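Local structure of transcriptional regulatory protein (Chlamydia trachomatis, 3Q7R) at residues 47-58 against 73-82. The protein probably acts as a global activator of transcription that binds repeated DNA elements, including one in its own promoter. Residues are numbered along the deposited sequence; the frame is centred on the assembly and turned at random. Where two conformers were deposited one is given.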
loop_
_atom_site.group_PDB
_atom_site.type_symbol
_atom_site.label_atom_id
_atom_site.label_comp_id
_atom_site.label_asym_id
_atom_site.label_seq_id
_atom_site.Cartn_x
_atom_site.Cartn_y
_atom_site.Cartn_z
ATOM N N GLN A 47 -10.553 -16.617 0.490
ATOM C CA GLN A 47 -9.161 -16.984 0.684
ATOM C C GLN A 47 -9.058 -18.494 0.436
ATOM O O GLN A 47 -10.077 -19.180 0.242
ATOM C CB GLN A 47 -8.632 -16.631 2.088
ATOM C CG GLN A 47 -8.987 -15.182 2.437
ATOM C CD GLN A 47 -8.329 -14.700 3.674
ATOM O OE1 GLN A 47 -7.976 -15.501 4.554
ATOM N NE2 GLN A 47 -8.258 -13.382 3.830
ATOM N N GLU A 48 -7.828 -18.963 0.328
ATOM C CA GLU A 48 -7.537 -20.394 0.183
ATOM C C GLU A 48 -6.496 -20.750 1.225
ATOM O O GLU A 48 -5.773 -19.871 1.696
ATOM C CB GLU A 48 -7.058 -20.724 -1.244
ATOM C CG GLU A 48 -8.191 -20.650 -2.230
ATOM C CD GLU A 48 -7.828 -20.877 -3.674
ATOM O OE1 GLU A 48 -6.636 -20.965 -3.978
ATOM O OE2 GLU A 48 -8.774 -20.971 -4.504
ATOM N N LEU A 49 -6.442 -22.027 1.618
ATOM C CA LEU A 49 -5.519 -22.457 2.653
ATOM C C LEU A 49 -4.088 -22.111 2.340
ATOM O O LEU A 49 -3.318 -21.818 3.255
ATOM C CB LEU A 49 -5.594 -23.977 2.868
ATOM C CG LEU A 49 -6.908 -24.403 3.481
ATOM C CD1 LEU A 49 -7.011 -25.955 3.425
ATOM C CD2 LEU A 49 -6.992 -23.913 4.937
ATOM N N SER A 50 -3.726 -22.197 1.057
ATOM C CA SER A 50 -2.373 -21.904 0.636
ATOM C C SER A 50 -2.089 -20.449 0.403
ATOM O O SER A 50 -0.945 -20.095 0.233
ATOM C CB SER A 50 -2.042 -22.679 -0.627
ATOM O OG SER A 50 -2.946 -22.320 -1.661
ATOM N N ALA A 51 -3.121 -19.597 0.376
ATOM C CA ALA A 51 -2.892 -18.216 -0.055
ATOM C C ALA A 51 -2.144 -17.429 1.017
ATOM O O ALA A 51 -2.573 -17.321 2.165
ATOM C CB ALA A 51 -4.217 -17.549 -0.349
ATOM N N ASP A 52 -1.007 -16.901 0.622
ATOM C CA ASP A 52 -0.272 -15.929 1.440
ATOM C C ASP A 52 -0.842 -14.529 1.250
ATOM O O ASP A 52 -0.910 -13.731 2.212
ATOM C CB ASP A 52 1.197 -15.938 1.052
ATOM C CG ASP A 52 1.832 -17.299 1.338
ATOM O OD1 ASP A 52 1.915 -17.625 2.533
ATOM O OD2 ASP A 52 2.175 -18.013 0.393
ATOM N N LEU A 53 -1.243 -14.210 0.023
ATOM C CA LEU A 53 -1.755 -12.856 -0.248
ATOM C C LEU A 53 -2.957 -13.014 -1.173
ATOM O O LEU A 53 -2.896 -13.763 -2.139
ATOM C CB LEU A 53 -0.704 -12.016 -0.939
ATOM C CG LEU A 53 -1.172 -10.666 -1.477
ATOM C CD1 LEU A 53 -1.559 -9.747 -0.327
ATOM C CD2 LEU A 53 -0.010 -10.067 -2.327
ATOM N N VAL A 54 -4.049 -12.332 -0.871
ATOM C CA VAL A 54 -5.161 -12.209 -1.824
ATOM C C VAL A 54 -5.185 -10.782 -2.335
ATOM O O VAL A 54 -5.188 -9.852 -1.535
ATOM C CB VAL A 54 -6.520 -12.508 -1.152
ATOM C CG1 VAL A 54 -7.658 -12.346 -2.183
ATOM C CG2 VAL A 54 -6.461 -13.960 -0.600
ATOM N N VAL A 55 -5.165 -10.604 -3.659
ATOM C CA VAL A 55 -5.187 -9.246 -4.262
ATOM C C VAL A 55 -6.601 -9.133 -4.782
ATOM O O VAL A 55 -7.000 -9.933 -5.616
ATOM C CB VAL A 55 -4.183 -9.151 -5.405
ATOM C CG1 VAL A 55 -4.294 -7.768 -6.051
ATOM C CG2 VAL A 55 -2.760 -9.318 -4.866
ATOM N N CYS A 56 -7.413 -8.214 -4.218
ATOM C CA CYS A 56 -8.841 -8.221 -4.573
ATOM C C CYS A 56 -9.295 -6.907 -5.172
ATOM O O CYS A 56 -9.029 -5.867 -4.589
ATOM C CB CYS A 56 -9.641 -8.433 -3.274
ATOM S SG CYS A 56 -11.414 -8.729 -3.552
ATOM N N GLU A 57 -9.995 -6.958 -6.301
ATOM C CA GLU A 57 -10.608 -5.756 -6.803
ATOM C C GLU A 57 -11.575 -5.152 -5.771
ATOM O O GLU A 57 -12.383 -5.872 -5.138
ATOM C CB GLU A 57 -11.462 -6.114 -8.023
ATOM C CG GLU A 57 -10.612 -6.590 -9.185
ATOM C CD GLU A 57 -9.852 -5.476 -9.850
ATOM O OE1 GLU A 57 -9.983 -4.290 -9.478
ATOM O OE2 GLU A 57 -9.032 -5.779 -10.740
ATOM N N TYR A 58 -11.543 -3.826 -5.630
ATOM C CA TYR A 58 -12.479 -3.191 -4.714
ATOM C C TYR A 58 -13.934 -3.542 -5.092
ATOM O O TYR A 58 -14.790 -3.746 -4.223
ATOM C CB TYR A 58 -12.259 -1.687 -4.720
ATOM C CG TYR A 58 -13.154 -0.956 -3.723
ATOM C CD1 TYR A 58 -12.863 -1.026 -2.346
ATOM C CD2 TYR A 58 -14.254 -0.242 -4.152
ATOM C CE1 TYR A 58 -13.679 -0.351 -1.417
ATOM C CE2 TYR A 58 -15.085 0.427 -3.221
ATOM C CZ TYR A 58 -14.737 0.370 -1.867
ATOM O OH TYR A 58 -15.556 1.050 -0.947
ATOM N N GLY A 73 -5.066 -15.094 9.147
ATOM C CA GLY A 73 -5.418 -15.524 7.812
ATOM C C GLY A 73 -4.521 -14.851 6.755
ATOM O O GLY A 73 -3.493 -14.318 7.086
ATOM N N SER A 74 -4.981 -14.874 5.500
ATOM C CA SER A 74 -4.259 -14.283 4.374
ATOM C C SER A 74 -4.198 -12.758 4.489
ATOM O O SER A 74 -5.162 -12.136 4.921
ATOM C CB SER A 74 -4.982 -14.598 3.051
ATOM O OG SER A 74 -5.205 -15.984 2.834
ATOM N N PHE A 75 -3.092 -12.144 4.051
ATOM C CA PHE A 75 -3.099 -10.696 3.824
ATOM C C PHE A 75 -3.984 -10.386 2.613
ATOM O O PHE A 75 -4.192 -11.245 1.750
ATOM C CB PHE A 75 -1.680 -10.221 3.510
ATOM C CG PHE A 75 -0.704 -10.473 4.615
ATOM C CD1 PHE A 75 -0.774 -9.674 5.738
ATOM C CD2 PHE A 75 0.258 -11.461 4.524
ATOM C CE1 PHE A 75 0.119 -9.877 6.799
ATOM C CE2 PHE A 75 1.151 -11.659 5.570
ATOM C CZ PHE A 75 1.062 -10.854 6.706
ATOM N N VAL A 76 -4.501 -9.158 2.571
ATOM C CA VAL A 76 -5.298 -8.699 1.397
ATOM C C VAL A 76 -4.834 -7.339 0.894
ATOM O O VAL A 76 -4.713 -6.396 1.696
ATOM C CB VAL A 76 -6.798 -8.628 1.741
ATOM C CG1 VAL A 76 -7.568 -8.080 0.520
ATOM C CG2 VAL A 76 -7.374 -10.043 2.117
ATOM N N LEU A 77 -4.523 -7.233 -0.407
ATOM C CA LEU A 77 -4.193 -5.946 -1.017
ATOM C C LEU A 77 -5.330 -5.636 -1.957
ATOM O O LEU A 77 -5.730 -6.522 -2.739
ATOM C CB LEU A 77 -2.885 -6.098 -1.837
ATOM C CG LEU A 77 -2.473 -4.914 -2.743
ATOM C CD1 LEU A 77 -2.046 -3.725 -1.891
ATOM C CD2 LEU A 77 -1.297 -5.355 -3.629
ATOM N N VAL A 78 -5.825 -4.405 -1.918
ATOM C CA VAL A 78 -7.030 -4.052 -2.678
ATOM C C VAL A 78 -6.689 -3.215 -3.917
ATOM O O VAL A 78 -5.813 -2.357 -3.868
ATOM C CB VAL A 78 -7.990 -3.290 -1.757
ATOM C CG1 VAL A 78 -9.135 -2.686 -2.557
ATOM C CG2 VAL A 78 -8.473 -4.201 -0.640
ATOM N N LEU A 79 -7.351 -3.496 -5.043
ATOM C CA LEU A 79 -7.139 -2.728 -6.268
ATOM C C LEU A 79 -8.348 -1.833 -6.514
ATOM O O LEU A 79 -9.475 -2.323 -6.639
ATOM C CB LEU A 79 -6.966 -3.634 -7.478
ATOM C CG LEU A 79 -5.922 -4.730 -7.326
ATOM C CD1 LEU A 79 -5.785 -5.474 -8.723
ATOM C CD2 LEU A 79 -4.580 -4.105 -6.848
ATOM N N LEU A 80 -8.115 -0.534 -6.580
ATOM C CA LEU A 80 -9.219 0.452 -6.712
ATOM C C LEU A 80 -9.254 1.062 -8.109
ATOM O O LEU A 80 -8.216 1.429 -8.644
ATOM C CB LEU A 80 -8.997 1.648 -5.765
ATOM C CG LEU A 80 -9.688 1.509 -4.447
ATOM C CD1 LEU A 80 -9.120 2.500 -3.435
ATOM C CD2 LEU A 80 -11.192 1.841 -4.637
ATOM N N ASP A 81 -10.442 1.255 -8.667
ATOM C CA ASP A 81 -10.515 1.951 -9.972
ATOM C C ASP A 81 -10.335 3.462 -9.846
ATOM O O ASP A 81 -10.037 4.127 -10.863
ATOM C CB ASP A 81 -11.905 1.776 -10.596
ATOM C CG ASP A 81 -12.188 0.357 -11.071
ATOM O OD1 ASP A 81 -11.261 -0.420 -11.357
ATOM O OD2 ASP A 81 -13.395 0.064 -11.323
ATOM N N PHE A 82 -10.568 4.024 -8.668
ATOM C CA PHE A 82 -10.766 5.468 -8.546
ATOM C C PHE A 82 -10.250 5.955 -7.191
ATOM O O PHE A 82 -10.082 5.164 -6.234
ATOM C CB PHE A 82 -12.298 5.799 -8.629
ATOM C CG PHE A 82 -13.095 5.081 -7.548
ATOM C CD1 PHE A 82 -13.212 5.652 -6.298
ATOM C CD2 PHE A 82 -13.681 3.810 -7.798
ATOM C CE1 PHE A 82 -13.874 4.967 -5.255
ATOM C CE2 PHE A 82 -14.309 3.105 -6.789
ATOM C CZ PHE A 82 -14.438 3.685 -5.511
HETATM O O HOH W 1 -7.576 -13.082 6.523
#
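Gln47 reaches over to Ser74 with its whole side chain. In the Ser74 conformer given, CB passes 3.6 Å from Ser74 OG, and CG, anti to its own carbonyl carbon (chi1 -49°), carries the extended chain on across Ser74. CD lies against Ser74 CB; OE1 accepts from Ser74 N at 3.2 Å, the donor standing well above the carbonyl plane rather than on a lone pair. NE2 donates to a water, which in turn donates to Ser74 O; NE2 also has a weak hydrogen bond with Tyr45 OH, so the amide is used at both ends. In that same conformer Ser74 OG, lying beside Gln47 OE1, donates to Ala51 O at 3.0 Å. From here the two chains run as neighbouring parallel strands, 53-57 and 75-80, in the middle of the five-stranded sheet of a CheY-like receiver domain, order 2-1-3-4-5. The ladder climbs from Phe75 N on Asp52 O to Tyr58 N on Leu79 O (2.7 Å). On one face Val55 CG1 packs on Leu79 CG at 3.7 Å. Beyond it Glu57 bends at chi2 (-73°), which brings its carboxylate beside Leu79 CB. Its OE1 sits 4.5 Å from Asp81 OD1; Arg101 NH1 makes salt bridges to both acids, while OE2 accepts from Ser19 and His21. At the C-terminal end Leu80 CD2 lies over one face of the Tyr58 ring, a CH-pi contact 4.0 Å from the centroid, and Val78 CG1 touches that ring's edge. Phe82 CZ comes up obliquely to Tyr58 CE2, and helix 85-93 adds Thr87 and Leu91 to this cluster.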